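Local coordinates for protein myosin regulatory light chain (Physarum polycephalum, PDB 2BL0) that binds a calcium ion in an EF-hand and serves as the regulatory light chain of myosin II, at residues L65-M68 with G69-M72; K9-F12 with E13-S17; P41-F44 with N45-F48. One frame throughout, in Å; residues are numbered along the deposited sequence.

Overall arrangement
Each contact joins successive turns of one helix through backbone bonds from a residue to the fourth before it. Contact 2 lies on helix 3-15, contact 3 on 41-51 and contact 1 on 61-72. Contacts 1 and 3 flank the calcium loop of the same EF-hand, while contact 2 runs from its helix into the first EF-hand loop. None is wholly core: each has a buried, mainly apolar side and a more exposed side with most of its polar groups. Contact 1 pairs two buried methionines and lays an exposed arginine across a third, contact 2 adds a salt bridge to packed phenylalanines, and contact 3 uses an amide and a water-bridged carboxylate. None of the three touches another.

Contact 1. Residues L65-M68 with G69-M72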
# COMPACT_ATOMS: atom_id res chain seq x y z
N LEU C 65 20.32 -20.13 -1.94
CA LEU C 65 19.04 -19.49 -1.59
C LEU C 65 19.20 -18.44 -0.52
O LEU C 65 18.66 -17.32 -0.65
CB LEU C 65 18.02 -20.53 -1.10
CG LEU C 65 16.63 -19.98 -0.77
CD1 LEU C 65 16.06 -19.28 -2.01
CD2 LEU C 65 15.70 -21.08 -0.27
N SER C 66 19.90 -18.79 0.55
CA SER C 66 20.14 -17.84 1.63
C SER C 66 20.84 -16.56 1.11
O SER C 66 20.46 -15.43 1.48
CB SER C 66 20.95 -18.47 2.76
OG SER C 66 21.23 -17.51 3.79
N MET C 67 21.84 -16.75 0.26
CA MET C 67 22.63 -15.64 -0.26
C MET C 67 21.81 -14.74 -1.17
O MET C 67 21.81 -13.50 -1.00
CB MET C 67 23.88 -16.17 -0.98
CG MET C 67 24.69 -15.08 -1.71
SD MET C 67 25.82 -15.78 -2.86
CE MET C 67 24.73 -16.33 -4.14
N MET C 68 21.09 -15.35 -2.12
CA MET C 68 20.29 -14.60 -3.08
C MET C 68 19.17 -13.87 -2.34
O MET C 68 18.90 -12.70 -2.63
CB MET C 68 19.71 -15.51 -4.15
CG MET C 68 20.74 -16.18 -5.06
SD MET C 68 21.67 -14.98 -6.03
CE MET C 68 20.49 -14.39 -7.10
N GLY C 69 18.52 -14.56 -1.41
CA GLY C 69 17.50 -13.96 -0.54
C GLY C 69 17.97 -12.74 0.23
O GLY C 69 17.24 -11.75 0.32
N ARG C 70 19.18 -12.81 0.78
CA ARG C 70 19.75 -11.70 1.55
C ARG C 70 19.82 -10.45 0.67
O ARG C 70 19.41 -9.37 1.08
CB ARG C 70 21.14 -12.05 2.09
CG ARG C 70 21.15 -12.93 3.38
CD ARG C 70 22.56 -13.38 3.90
NE ARG C 70 23.55 -13.62 2.83
CZ ARG C 70 24.30 -12.67 2.24
NH1 ARG C 70 24.21 -11.39 2.60
NH2 ARG C 70 25.16 -13.00 1.28
N ARG C 71 20.27 -10.61 -0.57
CA ARG C 71 20.48 -9.47 -1.45
C ARG C 71 19.22 -9.05 -2.20
O ARG C 71 19.11 -7.89 -2.60
CB ARG C 71 21.62 -9.77 -2.44
CG ARG C 71 22.96 -10.11 -1.81
CD ARG C 71 23.68 -8.92 -1.15
NE ARG C 71 24.11 -7.90 -2.11
CZ ARG C 71 25.30 -7.85 -2.73
NH1 ARG C 71 25.55 -6.87 -3.59
NH2 ARG C 71 26.24 -8.77 -2.51
N MET C 72 18.27 -9.97 -2.40
CA MET C 72 17.14 -9.73 -3.30
C MET C 72 15.74 -9.86 -2.67
O MET C 72 14.73 -9.82 -3.39
CB MET C 72 17.22 -10.69 -4.49
CG MET C 72 18.42 -10.46 -5.37
SD MET C 72 18.30 -11.39 -6.94
CE MET C 72 16.88 -10.69 -7.65
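Met68 and Met72, one helical turn apart, run side by side in the same direction, and Met68 CE rests 3.7 Å from Met72 SD. Both place CG beside their own backbone N, but they then differ: Met68 folds at chi2 (-64°) and again at chi3, whereas Met72 stays extended at chi2 (-169°) and bends at the sulfur. The folds curl the end of Met68 forward to the sulfur of Met72. Unbranched and pliable, methionine suits such a buried interface, since it can mould itself to its neighbours.

Arg70 occupies another side of the helix and turns back over the preceding turn. Its CG passes 3.2 Å from Ser66 O, and a bend at chi3 brings the guanidinium obliquely across Met67, with NH2 3.7 Å from Met67 CG. Met67 O lies 3.9 Å above one face of that guanidinium, offset toward its rim. The aliphatic part of Arg70 therefore packs along the backbone while its charge remains at the exposed surface. In the backbone, Gly69 N donates to Leu65 O at 2.9 Å, while the bond from Met72 N to Met68 O is weak.

Leu65, Met68 and Met72 lean on Phe8 of helix 3-15, and Met67 packs on Glu50 and Ala51 of helix 41-51. Aromatics from another protein's chain pack on all three methionines; Arg71 hydrogen-bonds that chain's backbone through NH1 and makes a cation-pi contact there.

Contact 2. Residues K9-F12 with E13-S17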
# COMPACT_ATOMS: atom_id res chain seq x y z
N LYS C 9 15.41 -21.46 -7.26
CA LYS C 9 15.65 -22.89 -7.41
C LYS C 9 15.83 -23.23 -8.89
O LYS C 9 16.72 -23.98 -9.24
CB LYS C 9 14.50 -23.71 -6.77
CG LYS C 9 14.64 -25.23 -6.88
CD LYS C 9 15.78 -25.77 -6.04
CE LYS C 9 15.99 -27.27 -6.22
NZ LYS C 9 17.43 -27.60 -6.36
N GLU C 10 15.00 -22.63 -9.75
CA GLU C 10 15.12 -22.84 -11.19
C GLU C 10 16.49 -22.39 -11.70
O GLU C 10 17.12 -23.09 -12.48
CB GLU C 10 13.98 -22.13 -11.94
CG GLU C 10 12.63 -22.81 -11.77
CD GLU C 10 11.45 -21.99 -12.24
OE1 GLU C 10 11.63 -20.83 -12.65
OE2 GLU C 10 10.31 -22.52 -12.20
N ALA C 11 16.97 -21.25 -11.21
CA ALA C 11 18.28 -20.73 -11.59
C ALA C 11 19.37 -21.67 -11.13
O ALA C 11 20.29 -21.97 -11.87
CB ALA C 11 18.50 -19.36 -11.02
N PHE C 12 19.30 -22.09 -9.86
CA PHE C 12 20.29 -23.01 -9.32
C PHE C 12 20.36 -24.29 -10.19
O PHE C 12 21.44 -24.81 -10.49
CB PHE C 12 19.95 -23.36 -7.88
CG PHE C 12 20.97 -24.26 -7.22
CD1 PHE C 12 22.08 -23.72 -6.61
CD2 PHE C 12 20.81 -25.63 -7.24
CE1 PHE C 12 23.03 -24.55 -6.00
CE2 PHE C 12 21.74 -26.47 -6.66
CZ PHE C 12 22.85 -25.92 -6.03
N GLU C 13 19.19 -24.79 -10.57
CA GLU C 13 19.10 -25.99 -11.39
C GLU C 13 19.82 -25.78 -12.73
O GLU C 13 20.51 -26.67 -13.21
CB GLU C 13 17.64 -26.40 -11.61
CG GLU C 13 16.99 -27.05 -10.40
CD GLU C 13 17.75 -28.25 -9.90
OE1 GLU C 13 17.77 -29.28 -10.60
OE2 GLU C 13 18.37 -28.14 -8.83
N LEU C 14 19.67 -24.60 -13.33
CA LEU C 14 20.36 -24.30 -14.59
C LEU C 14 21.86 -24.26 -14.36
O LEU C 14 22.63 -24.71 -15.21
CB LEU C 14 19.93 -22.95 -15.19
CG LEU C 14 18.58 -22.86 -15.89
CD1 LEU C 14 18.51 -21.53 -16.64
CD2 LEU C 14 18.34 -24.03 -16.83
N PHE C 15 22.28 -23.76 -13.20
CA PHE C 15 23.69 -23.69 -12.86
C PHE C 15 24.26 -25.07 -12.44
O PHE C 15 25.48 -25.19 -12.25
CB PHE C 15 23.95 -22.68 -11.74
CG PHE C 15 23.43 -21.28 -12.04
CD1 PHE C 15 23.28 -20.81 -13.35
CD2 PHE C 15 23.09 -20.43 -11.00
CE1 PHE C 15 22.78 -19.56 -13.60
CE2 PHE C 15 22.61 -19.17 -11.25
CZ PHE C 15 22.46 -18.72 -12.54
N ASP C 16 23.39 -26.05 -12.25
CA ASP C 16 23.75 -27.40 -11.83
C ASP C 16 23.58 -28.31 -13.06
O ASP C 16 22.86 -29.32 -13.03
CB ASP C 16 22.85 -27.84 -10.66
CG ASP C 16 23.11 -29.27 -10.19
OD1 ASP C 16 24.25 -29.76 -10.29
OD2 ASP C 16 22.22 -29.99 -9.69
N SER C 17 24.23 -27.94 -14.16
CA SER C 17 24.02 -28.65 -15.42
C SER C 17 24.77 -30.00 -15.47
O SER C 17 24.60 -30.77 -16.42
CB SER C 17 24.33 -27.77 -16.65
OG SER C 17 25.66 -27.28 -16.66
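Glu13 N donates to Lys9 O at 2.9 Å, and the same four-residue step is repeated from Leu14 N to Glu10 O and from Phe15 N to Ala11 O (3.0 Å). All three N-H groups point at their acceptors within about 30° of straight, the pattern of a regular alpha-helix.

Lys9 NZ forms a salt bridge with Glu13 OE2 at 2.7 Å, reaching the oxygen from above the carboxylate plane. Glu13 makes this possible by folding at chi2 (-56°), while Lys9 bends at chi2 and chi4; two long, flexible chains can thus meet one turn apart. Glu13 OE2 also lies at the edge of the Phe12 ring and in its plane, 3.8 Å from CD2, where the ring's slightly positive C-H groups suit an anion.

On another side of the helix, the Phe15 ring lies over its own backbone: Ala11 O is 3.2 Å above one face of the ring, offset toward the rim. Ala11 is small enough to let CE2 come within 4.1 Å of its CB. With an alanine in place of Phe15, the Ala11 carbonyl would probably lose its aromatic cover and a gap would be likely to open toward Phe64 and Ile23.

Asp16 leads into the EF-hand loop, its carboxylate accepting from Thr20 N and Gly21 N. Phe12 meets Phe61 of helix 61-72 edge-to-face and packs on Ile23 of strand 22-24; Phe15 bridges the same strand and Phe64, while Ala11 and Leu14 face the chain of another protein.

Contact 3. Residues P41-F44 with N45-F48; sequences PAAF and NEMF
Phe44 crosses the side chain of Asn45 at about a right angle: CD2 lies 3.7 Å from Asn45 OD1, with ring and amide planes 65° apart. That oxygen also accepts a hydrogen bond from Lys25 NZ, which holds the amide's direction. Placing CG opposite its own backbone N (chi1 176°) sends the Phe44 ring away from the turn, onto Leu28 and Leu32 of helix 25-35. Phe48, also buried, comes close to the calcium ligand Asp52.

Met47 adopts a chi1 of 90°, which sets CG 3.4 Å from Phe44 O and carries the rest of the chain away toward Val39. Its backbone N donates to Ala43 O at 2.9 Å, and Asn45 N likewise donates to Pro41 O, at 3.1 Å. Pro41 suits the first turn, where its missing N-H costs no helical bond.

Ala43 O is gripped a second time: a water donates to it at 2.7 Å and to Glu46 OE1 at 2.6 Å, so the extended Glu46 chain is tied to the preceding turn.

The chemistry implies a two-sided helix: buried aromatic and sulfur groups are held by packing, whereas the polar groups are held by Lys25 at the amide and by water at the exposed carboxylate.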
# COMPACT_ATOMS: atom_id res chain seq x y z
N PRO C 41 39.89 -12.81 -10.88
CA PRO C 41 40.19 -13.84 -9.87
C PRO C 41 39.73 -13.51 -8.45
O PRO C 41 39.11 -14.37 -7.83
CB PRO C 41 41.71 -13.95 -9.93
CG PRO C 41 42.06 -13.56 -11.33
CD PRO C 41 41.08 -12.49 -11.70
N ALA C 42 40.03 -12.31 -7.94
CA ALA C 42 39.65 -11.94 -6.57
C ALA C 42 38.14 -11.91 -6.41
O ALA C 42 37.63 -12.37 -5.40
CB ALA C 42 40.24 -10.58 -6.18
N ALA C 43 37.45 -11.34 -7.38
CA ALA C 43 35.99 -11.30 -7.35
C ALA C 43 35.39 -12.70 -7.46
O ALA C 43 34.35 -12.94 -6.88
CB ALA C 43 35.45 -10.37 -8.44
N PHE C 44 36.03 -13.62 -8.18
CA PHE C 44 35.54 -15.01 -8.28
C PHE C 44 35.61 -15.71 -6.94
O PHE C 44 34.65 -16.33 -6.50
CB PHE C 44 36.32 -15.83 -9.31
CG PHE C 44 35.91 -17.28 -9.36
CD1 PHE C 44 34.80 -17.67 -10.10
CD2 PHE C 44 36.58 -18.24 -8.61
CE1 PHE C 44 34.40 -18.98 -10.12
CE2 PHE C 44 36.18 -19.55 -8.62
CZ PHE C 44 35.08 -19.93 -9.38
N ASN C 45 36.76 -15.65 -6.28
CA ASN C 45 36.88 -16.28 -4.98
C ASN C 45 35.90 -15.68 -3.99
O ASN C 45 35.29 -16.41 -3.21
CB ASN C 45 38.32 -16.16 -4.43
CG ASN C 45 39.29 -17.01 -5.20
OD1 ASN C 45 38.93 -18.06 -5.73
ND2 ASN C 45 40.54 -16.56 -5.28
N GLU C 46 35.70 -14.36 -4.07
CA GLU C 46 34.75 -13.66 -3.20
C GLU C 46 33.33 -14.17 -3.44
O GLU C 46 32.61 -14.46 -2.50
CB GLU C 46 34.82 -12.15 -3.46
CG GLU C 46 33.78 -11.27 -2.79
CD GLU C 46 33.95 -9.81 -3.20
OE1 GLU C 46 33.85 -9.49 -4.41
OE2 GLU C 46 34.22 -8.97 -2.31
N MET C 47 32.94 -14.30 -4.70
CA MET C 47 31.57 -14.70 -5.01
C MET C 47 31.34 -16.16 -4.61
O MET C 47 30.28 -16.51 -4.11
CB MET C 47 31.19 -14.42 -6.47
CG MET C 47 31.45 -15.55 -7.49
SD MET C 47 31.08 -15.07 -9.18
CE MET C 47 29.39 -15.31 -9.23
N PHE C 48 32.36 -17.00 -4.79
CA PHE C 48 32.21 -18.41 -4.44
C PHE C 48 32.05 -18.56 -2.93
O PHE C 48 31.18 -19.28 -2.44
CB PHE C 48 33.36 -19.29 -4.96
CG PHE C 48 33.11 -20.75 -4.72
CD1 PHE C 48 32.35 -21.49 -5.62
CD2 PHE C 48 33.55 -21.36 -3.56
CE1 PHE C 48 32.05 -22.82 -5.37
CE2 PHE C 48 33.25 -22.69 -3.30
CZ PHE C 48 32.50 -23.42 -4.21
O HOH W 1 32.65 -11.01 -6.18